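PDB 5FOC: leucyl-trna synthetase from Plasmodium falciparum, which probably deacylates mischarged tRNA through this editing domain, one piece of a class I synthetase that joins leucine to its tRNA using ATP. Local coordinates for residues A[110-113]-A[114-118]; A[277-280]-A[281-285]. The protein carries 2 engineered substitutions. All coordinates share one frame; numbering follows the deposited sequence.

Contact 1: residues A[110-113]-A[114-118]; sequences WNED and FFVKD
Asp113 and Lys117, one helical turn apart, both carry CG anti to their carbonyl carbon (chi1 -78° and -67°), which sets the two side chains alongside each other and pointing the same way. The lysine chain is extended beyond CG and passes the carboxylate with its methylenes, CE lying 3.7 Å from Asp113 OD1. The ammonium group NZ stays 4.0 Å from Asp113 OD1, too far for a salt bridge, so the attraction between the opposite charges is probably modest. Glu112 and Val116 make the neighbouring pair. Val116 directs CG2 back to the first turn, where it rests on Glu112 CG at 3.8 Å, and the glutamate chain runs on, extended, across it.

These pairs run along the short helix 112-118, whose N-cap is Asn111: its OD1 takes the N-H of Asp113 at 3.0 Å in a fairly straight bond. The cap is itself secured, since Asn111 ND2 donates to Asn107 O of the preceding helix 103-109. Asn111 O receives Phe114 N from above its carbonyl plane, and it also lies in the plane of the Phe115 ring, 3.4 Å from the edge atom CD1. Further along, the helix widens into a pi-type turn at 114-118. Asp113 O is gripped there by two backbone donors, Lys117 N at 2.8 Å and Asp118 N at 2.9 Å, the second approaching nearly along the C=O axis. Asp118 brings its carboxylate back beside that carbonyl, and its OD2 forms a salt bridge with Lys108. On the buried side, Phe114 CD2 lies over one face of the Phe115 ring, offset toward its rim; both phenylalanines reach Ile182 of strand 181-185, while Phe115 also meets Tyr22 and Phe25 of helix 18-35.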
ATOM      1  N   TRP A 110      18.353  14.316   3.750  1.00 23.27           N
ATOM      2  CA  TRP A 110      19.013  13.824   2.520  1.00 22.12           C
ATOM      3  C   TRP A 110      20.274  13.062   2.891  1.00 22.53           C
ATOM      4  O   TRP A 110      21.379  13.532   2.685  1.00 27.01           O
ATOM      5  CB  TRP A 110      19.304  14.960   1.550  1.00 21.17           C
ATOM      6  CG  TRP A 110      18.022  15.687   1.067  1.00 22.28           C
ATOM      7  CD1 TRP A 110      16.715  15.451   1.441  1.00 23.27           C
ATOM      8  CD2 TRP A 110      17.971  16.744   0.118  1.00 22.18           C
ATOM      9  NE1 TRP A 110      15.853  16.330   0.793  1.00 24.68           N
ATOM     10  CE2 TRP A 110      16.597  17.142  -0.014  1.00 23.61           C
ATOM     11  CE3 TRP A 110      18.944  17.437  -0.612  1.00 26.07           C
ATOM     12  CZ2 TRP A 110      16.203  18.132  -0.892  1.00 25.69           C
ATOM     13  CZ3 TRP A 110      18.543  18.454  -1.443  1.00 24.74           C
ATOM     14  CH2 TRP A 110      17.175  18.784  -1.585  1.00 23.94           C
ATOM     15  N   ASN A 111      20.077  11.942   3.536  1.00 22.19           N
ATOM     16  CA  ASN A 111      21.158  11.244   4.268  1.00 20.52           C
ATOM     17  C   ASN A 111      20.747   9.823   4.379  1.00 20.56           C
ATOM     18  O   ASN A 111      19.647   9.511   4.771  1.00 23.65           O
ATOM     19  CB  ASN A 111      21.298  11.897   5.661  1.00 20.83           C
ATOM     20  CG  ASN A 111      22.554  11.512   6.391  1.00 23.74           C
ATOM     21  OD1 ASN A 111      22.868  10.343   6.541  1.00 24.00           O
ATOM     22  ND2 ASN A 111      23.218  12.496   6.932  1.00 26.17           N
ATOM     23  N   GLU A 112      21.643   8.877   4.114  1.00 22.82           N
ATOM     24  CA  GLU A 112      21.273   7.478   4.261  1.00 23.15           C
ATOM     25  C   GLU A 112      20.730   7.133   5.651  1.00 22.32           C
ATOM     26  O   GLU A 112      19.826   6.287   5.769  1.00 25.17           O
ATOM     27  CB  GLU A 112      22.533   6.585   4.024  1.00 23.73           C
ATOM     28  CG  GLU A 112      22.193   5.124   3.816  1.00 23.40           C
ATOM     29  CD  GLU A 112      23.416   4.226   4.043  1.00 29.30           C
ATOM     30  OE1 GLU A 112      23.903   4.215   5.193  1.00 31.10           O
ATOM     31  OE2 GLU A 112      23.879   3.572   3.088  1.00 37.36           O
ATOM     32  N   ASP A 113      21.288   7.759   6.697  1.00 22.25           N
ATOM     33  CA  ASP A 113      20.907   7.494   8.105  1.00 21.68           C
ATOM     34  C   ASP A 113      19.400   7.773   8.306  1.00 21.06           C
ATOM     35  O   ASP A 113      18.751   7.111   9.088  1.00 23.17           O
ATOM     36  CB  ASP A 113      21.667   8.386   9.089  1.00 21.01           C
ATOM     37  CG  ASP A 113      23.107   7.939   9.370  1.00 26.07           C
ATOM     38  OD1 ASP A 113      23.473   6.789   9.062  1.00 27.99           O
ATOM     39  OD2 ASP A 113      23.832   8.775   9.941  1.00 32.85           O
ATOM     40  N   PHE A 114      18.890   8.748   7.586  1.00 19.77           N
ATOM     41  CA  PHE A 114      17.472   9.065   7.747  1.00 20.20           C
ATOM     42  C   PHE A 114      16.565   7.892   7.403  1.00 20.19           C
ATOM     43  O   PHE A 114      15.559   7.656   8.088  1.00 23.68           O
ATOM     44  CB  PHE A 114      17.108  10.256   6.901  1.00 20.16           C
ATOM     45  CG  PHE A 114      15.843  10.942   7.319  1.00 20.10           C
ATOM     46  CD1 PHE A 114      15.793  11.655   8.505  1.00 19.89           C
ATOM     47  CD2 PHE A 114      14.743  10.911   6.513  1.00 20.64           C
ATOM     48  CE1 PHE A 114      14.670  12.374   8.885  1.00 20.21           C
ATOM     49  CE2 PHE A 114      13.583  11.584   6.902  1.00 21.02           C
ATOM     50  CZ  PHE A 114      13.553  12.309   8.089  1.00 24.43           C
ATOM     51  N   PHE A 115      16.892   7.160   6.340  1.00 24.30           N
ATOM     52  CA  PHE A 115      16.114   6.036   5.848  1.00 25.41           C
ATOM     53  C   PHE A 115      16.487   4.697   6.473  1.00 25.31           C
ATOM     54  O   PHE A 115      15.644   3.787   6.480  1.00 29.28           O
ATOM     55  CB  PHE A 115      16.240   5.953   4.344  1.00 23.97           C
ATOM     56  CG  PHE A 115      15.835   7.212   3.671  1.00 23.68           C
ATOM     57  CD1 PHE A 115      16.708   8.291   3.551  1.00 22.86           C
ATOM     58  CD2 PHE A 115      14.538   7.357   3.198  1.00 24.71           C
ATOM     59  CE1 PHE A 115      16.292   9.492   2.963  1.00 24.04           C
ATOM     60  CE2 PHE A 115      14.120   8.544   2.602  1.00 24.97           C
ATOM     61  CZ  PHE A 115      14.966   9.614   2.492  1.00 27.14           C
ATOM     62  N   VAL A 116      17.735   4.563   6.946  1.00 24.61           N
ATOM     63  CA  VAL A 116      18.222   3.316   7.553  1.00 22.14           C
ATOM     64  C   VAL A 116      18.114   3.303   9.093  1.00 23.86           C
ATOM     65  O   VAL A 116      17.735   2.296   9.677  1.00 32.35           O
ATOM     66  CB  VAL A 116      19.693   3.015   7.137  1.00 23.40           C
ATOM     67  CG1 VAL A 116      20.198   1.750   7.834  1.00 29.50           C
ATOM     68  CG2 VAL A 116      19.776   2.856   5.635  1.00 29.32           C
ATOM     69  N   LYS A 117      18.486   4.403   9.745  1.00 23.94           N
ATOM     70  CA  LYS A 117      18.533   4.451  11.205  1.00 25.15           C
ATOM     71  C   LYS A 117      17.379   5.238  11.823  1.00 27.97           C
ATOM     72  O   LYS A 117      16.789   4.783  12.806  1.00 32.77           O
ATOM     73  CB  LYS A 117      19.846   5.051  11.652  1.00 28.07           C
ATOM     74  CG  LYS A 117      21.076   4.194  11.338  1.00 30.47           C
ATOM     75  CD  LYS A 117      22.235   4.659  12.199  1.00 39.05           C
ATOM     76  CE  LYS A 117      23.581   4.190  11.683  1.00 40.27           C
ATOM     77  NZ  LYS A 117      24.607   4.925  12.453  1.00 41.14           N
ATOM     78  N   ASP A 118      17.038   6.390  11.250  1.00 24.66           N
ATOM     79  CA  ASP A 118      16.247   7.371  11.971  1.00 21.15           C
ATOM     80  C   ASP A 118      14.737   7.046  11.841  1.00 21.42           C
ATOM     81  O   ASP A 118      14.003   7.158  12.834  1.00 26.66           O
ATOM     82  CB  ASP A 118      16.473   8.813  11.434  1.00 25.96           C
ATOM     83  CG  ASP A 118      17.886   9.380  11.704  1.00 27.80           C
ATOM     84  OD1 ASP A 118      18.661   8.799  12.495  1.00 35.11           O
ATOM     85  OD2 ASP A 118      18.213  10.458  11.107  1.00 31.26           O
TER

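Contact 2: residues A[277-280]-A[281-285]; sequences NYYC and EKYNL
Tyr279 O accepts the N-H of Tyr283 at 3.0 Å, the last in a run of i to i+4 backbone bonds that also joins Lys282 N to Tyr278 O and Glu281 N to Asn277 O. Tyr283 is the first residue to leave helical geometry, and the chain then turns through an inverse gamma turn centred on Asn284. That turn brings Leu285 back beside Cys280. A water bridges the two carbonyls, 2.7 Å from Leu285 O and 3.0 Å from Cys280 O, while Cys280 CA makes a CH···O contact with Leu285 O.

Side-chain contacts join several of these same residues. Tyr279 and Tyr283 lie alongside each other and point the same way, CD1 of Tyr279 standing 3.8 Å from CE2 of Tyr283. Beside them, Cys280 SG touches Leu285 CB at 4.1 Å. On the exposed side, Tyr278 has CG anti to its backbone nitrogen (chi1 169°) and Lys282 does likewise, which lays the two side chains side by side, so that Lys282 CD reaches the hydroxyl end of the ring, 3.3 Å from Tyr278 OH. Nearer its base, Lys282 also lays CG over one face of the Tyr283 ring, toward the rim, and Tyr278 CD2 stands over the centre of the Tyr279 ring.

Helix 276-282 and the turn after it lie against the main sheet, with Tyr279 and Tyr283 on Pro242 and Leu285 on Leu241, both of strand 238-242, and with Val224 of a loop against Tyr283 and Leu285.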
ATOM      1  N   ASN A 277       7.084 -10.652 -20.234  1.00 40.05           N
ATOM      2  CA  ASN A 277       8.055  -9.923 -21.067  1.00 42.30           C
ATOM      3  C   ASN A 277       7.804  -8.410 -21.121  1.00 42.18           C
ATOM      4  O   ASN A 277       8.750  -7.633 -20.950  1.00 49.12           O
ATOM      5  CB  ASN A 277       8.117 -10.504 -22.485  1.00 46.76           C
ATOM      6  CG  ASN A 277       8.645 -11.936 -22.519  1.00 51.28           C
ATOM      7  OD1 ASN A 277       9.450 -12.350 -21.685  1.00 52.34           O
ATOM      8  ND2 ASN A 277       8.186 -12.696 -23.491  1.00 56.72           N
ATOM      9  N   TYR A 278       6.553  -7.989 -21.337  1.00 39.50           N
ATOM     10  CA  TYR A 278       6.214  -6.552 -21.269  1.00 33.13           C
ATOM     11  C   TYR A 278       6.626  -5.948 -19.916  1.00 30.95           C
ATOM     12  O   TYR A 278       7.279  -4.907 -19.852  1.00 37.65           O
ATOM     13  CB  TYR A 278       4.722  -6.286 -21.570  1.00 31.36           C
ATOM     14  CG  TYR A 278       4.245  -4.874 -21.268  1.00 35.66           C
ATOM     15  CD1 TYR A 278       4.325  -3.856 -22.237  1.00 38.58           C
ATOM     16  CD2 TYR A 278       3.669  -4.558 -20.028  1.00 35.65           C
ATOM     17  CE1 TYR A 278       3.864  -2.571 -21.972  1.00 37.98           C
ATOM     18  CE2 TYR A 278       3.209  -3.267 -19.760  1.00 38.43           C
ATOM     19  CZ  TYR A 278       3.311  -2.280 -20.732  1.00 37.72           C
ATOM     20  OH  TYR A 278       2.843  -1.004 -20.454  1.00 43.68           O
ATOM     21  N   TYR A 279       6.260  -6.637 -18.846  1.00 29.81           N
ATOM     22  CA  TYR A 279       6.424  -6.102 -17.499  1.00 29.92           C
ATOM     23  C   TYR A 279       7.874  -6.077 -17.015  1.00 30.98           C
ATOM     24  O   TYR A 279       8.302  -5.118 -16.397  1.00 29.01           O
ATOM     25  CB  TYR A 279       5.501  -6.828 -16.520  1.00 23.68           C
ATOM     26  CG  TYR A 279       4.042  -6.329 -16.602  1.00 23.50           C
ATOM     27  CD1 TYR A 279       3.653  -5.143 -15.996  1.00 27.66           C
ATOM     28  CD2 TYR A 279       3.092  -7.024 -17.323  1.00 26.23           C
ATOM     29  CE1 TYR A 279       2.334  -4.675 -16.099  1.00 26.57           C
ATOM     30  CE2 TYR A 279       1.783  -6.575 -17.424  1.00 28.54           C
ATOM     31  CZ  TYR A 279       1.412  -5.390 -16.815  1.00 27.77           C
ATOM     32  OH  TYR A 279       0.101  -4.952 -16.876  1.00 30.62           O
ATOM     33  N   CYS A 280       8.626  -7.132 -17.307  1.00 32.64           N
ATOM     34  CA  CYS A 280      10.027  -7.212 -16.896  1.00 33.64           C
ATOM     35  C   CYS A 280      10.934  -6.316 -17.770  1.00 39.00           C
ATOM     36  O   CYS A 280      11.983  -5.839 -17.306  1.00 38.44           O
ATOM     37  CB  CYS A 280      10.471  -8.683 -16.885  1.00 39.01           C
ATOM     38  SG  CYS A 280       9.576  -9.695 -15.641  1.00 39.69           S
ATOM     39  N   GLU A 281      10.502  -6.058 -19.009  1.00 32.81           N
ATOM     40  CA  GLU A 281      11.166  -5.100 -19.922  1.00 41.55           C
ATOM     41  C   GLU A 281      10.933  -3.682 -19.416  1.00 37.11           C
ATOM     42  O   GLU A 281      11.888  -2.905 -19.302  1.00 42.32           O
ATOM     43  CB  GLU A 281      10.641  -5.275 -21.375  1.00 44.91           C
ATOM     44  CG  GLU A 281      10.842  -4.140 -22.391  1.00 49.92           C
ATOM     45  CD  GLU A 281      12.267  -4.001 -22.887  1.00 59.03           C
ATOM     46  OE1 GLU A 281      12.684  -4.721 -23.845  1.00 54.73           O
ATOM     47  OE2 GLU A 281      12.968  -3.126 -22.334  1.00 79.90           O
ATOM     48  N   LYS A 282       9.670  -3.360 -19.104  1.00 35.41           N
ATOM     49  CA  LYS A 282       9.268  -1.987 -18.767  1.00 36.49           C
ATOM     50  C   LYS A 282       9.700  -1.531 -17.374  1.00 33.94           C
ATOM     51  O   LYS A 282      10.067  -0.370 -17.195  1.00 34.48           O
ATOM     52  CB  LYS A 282       7.734  -1.830 -18.902  1.00 35.99           C
ATOM     53  CG  LYS A 282       7.215  -0.416 -18.655  1.00 38.97           C
ATOM     54  CD  LYS A 282       5.799  -0.253 -19.182  1.00 46.85           C
ATOM     55  CE  LYS A 282       5.162   1.068 -18.766  1.00 52.41           C
ATOM     56  NZ  LYS A 282       5.806   2.246 -19.409  1.00 59.96           N
ATOM     57  N   TYR A 283       9.607  -2.432 -16.390  1.00 29.95           N
ATOM     58  CA  TYR A 283       9.865  -2.104 -14.980  1.00 28.08           C
ATOM     59  C   TYR A 283      11.041  -2.865 -14.414  1.00 31.15           C
ATOM     60  O   TYR A 283      11.572  -3.810 -15.035  1.00 36.43           O
ATOM     61  CB  TYR A 283       8.645  -2.437 -14.133  1.00 25.03           C
ATOM     62  CG  TYR A 283       7.366  -1.706 -14.539  1.00 24.96           C
ATOM     63  CD1 TYR A 283       7.158  -0.376 -14.169  1.00 27.72           C
ATOM     64  CD2 TYR A 283       6.381  -2.345 -15.287  1.00 24.62           C
ATOM     65  CE1 TYR A 283       5.990   0.306 -14.536  1.00 28.15           C
ATOM     66  CE2 TYR A 283       5.183  -1.668 -15.659  1.00 23.33           C
ATOM     67  CZ  TYR A 283       5.007  -0.358 -15.275  1.00 30.41           C
ATOM     68  OH  TYR A 283       3.872   0.308 -15.627  1.00 34.81           O
ATOM     69  N   ASN A 284      11.447  -2.488 -13.213  1.00 30.96           N
ATOM     70  CA  ASN A 284      12.547  -3.204 -12.549  1.00 34.33           C
ATOM     71  C   ASN A 284      11.970  -4.458 -11.892  1.00 30.82           C
ATOM     72  O   ASN A 284      11.915  -4.554 -10.639  1.00 35.03           O
ATOM     73  CB  ASN A 284      13.249  -2.293 -11.537  1.00 40.87           C
ATOM     74  CG  ASN A 284      13.923  -1.084 -12.185  1.00 46.30           C
ATOM     75  OD1 ASN A 284      13.817   0.039 -11.675  1.00 52.75           O
ATOM     76  ND2 ASN A 284      14.611  -1.296 -13.304  1.00 48.94           N
ATOM     77  N   LEU A 285      11.540  -5.402 -12.757  1.00 31.19           N
ATOM     78  CA  LEU A 285      10.910  -6.688 -12.383  1.00 27.33           C
ATOM     79  C   LEU A 285      11.599  -7.848 -13.088  1.00 28.86           C
ATOM     80  O   LEU A 285      11.960  -7.741 -14.246  1.00 34.08           O
ATOM     81  CB  LEU A 285       9.402  -6.740 -12.745  1.00 27.75           C
ATOM     82  CG  LEU A 285       8.440  -5.949 -11.889  1.00 27.18           C
ATOM     83  CD1 LEU A 285       7.057  -6.012 -12.540  1.00 28.54           C
ATOM     84  CD2 LEU A 285       8.407  -6.507 -10.478  1.00 28.88           C
TER
HETATM   85  O   HOH W   1      14.037  -6.399 -15.218  1.00 46.43           O

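Overall arrangement
Both contacts are local, within short helices of the editing domain, but they differ in extent: contact 1 takes in the whole of helix 112-118, from its cap to its wide turn, contact 2 the finish of helix 276-282 and the turn leaving it. Their centres are 29 Å apart and their nearest atoms about 17 Å, so they do not touch. Their centres lie about 22 Å and 20 Å from the centre of the chain. What they share is the mixed sheet, met at different strands, 181-185 by contact 1 and 238-242 by contact 2. Within that sheet, strands 120-127, 7-15 and 227-229 connect these two by successive pairings.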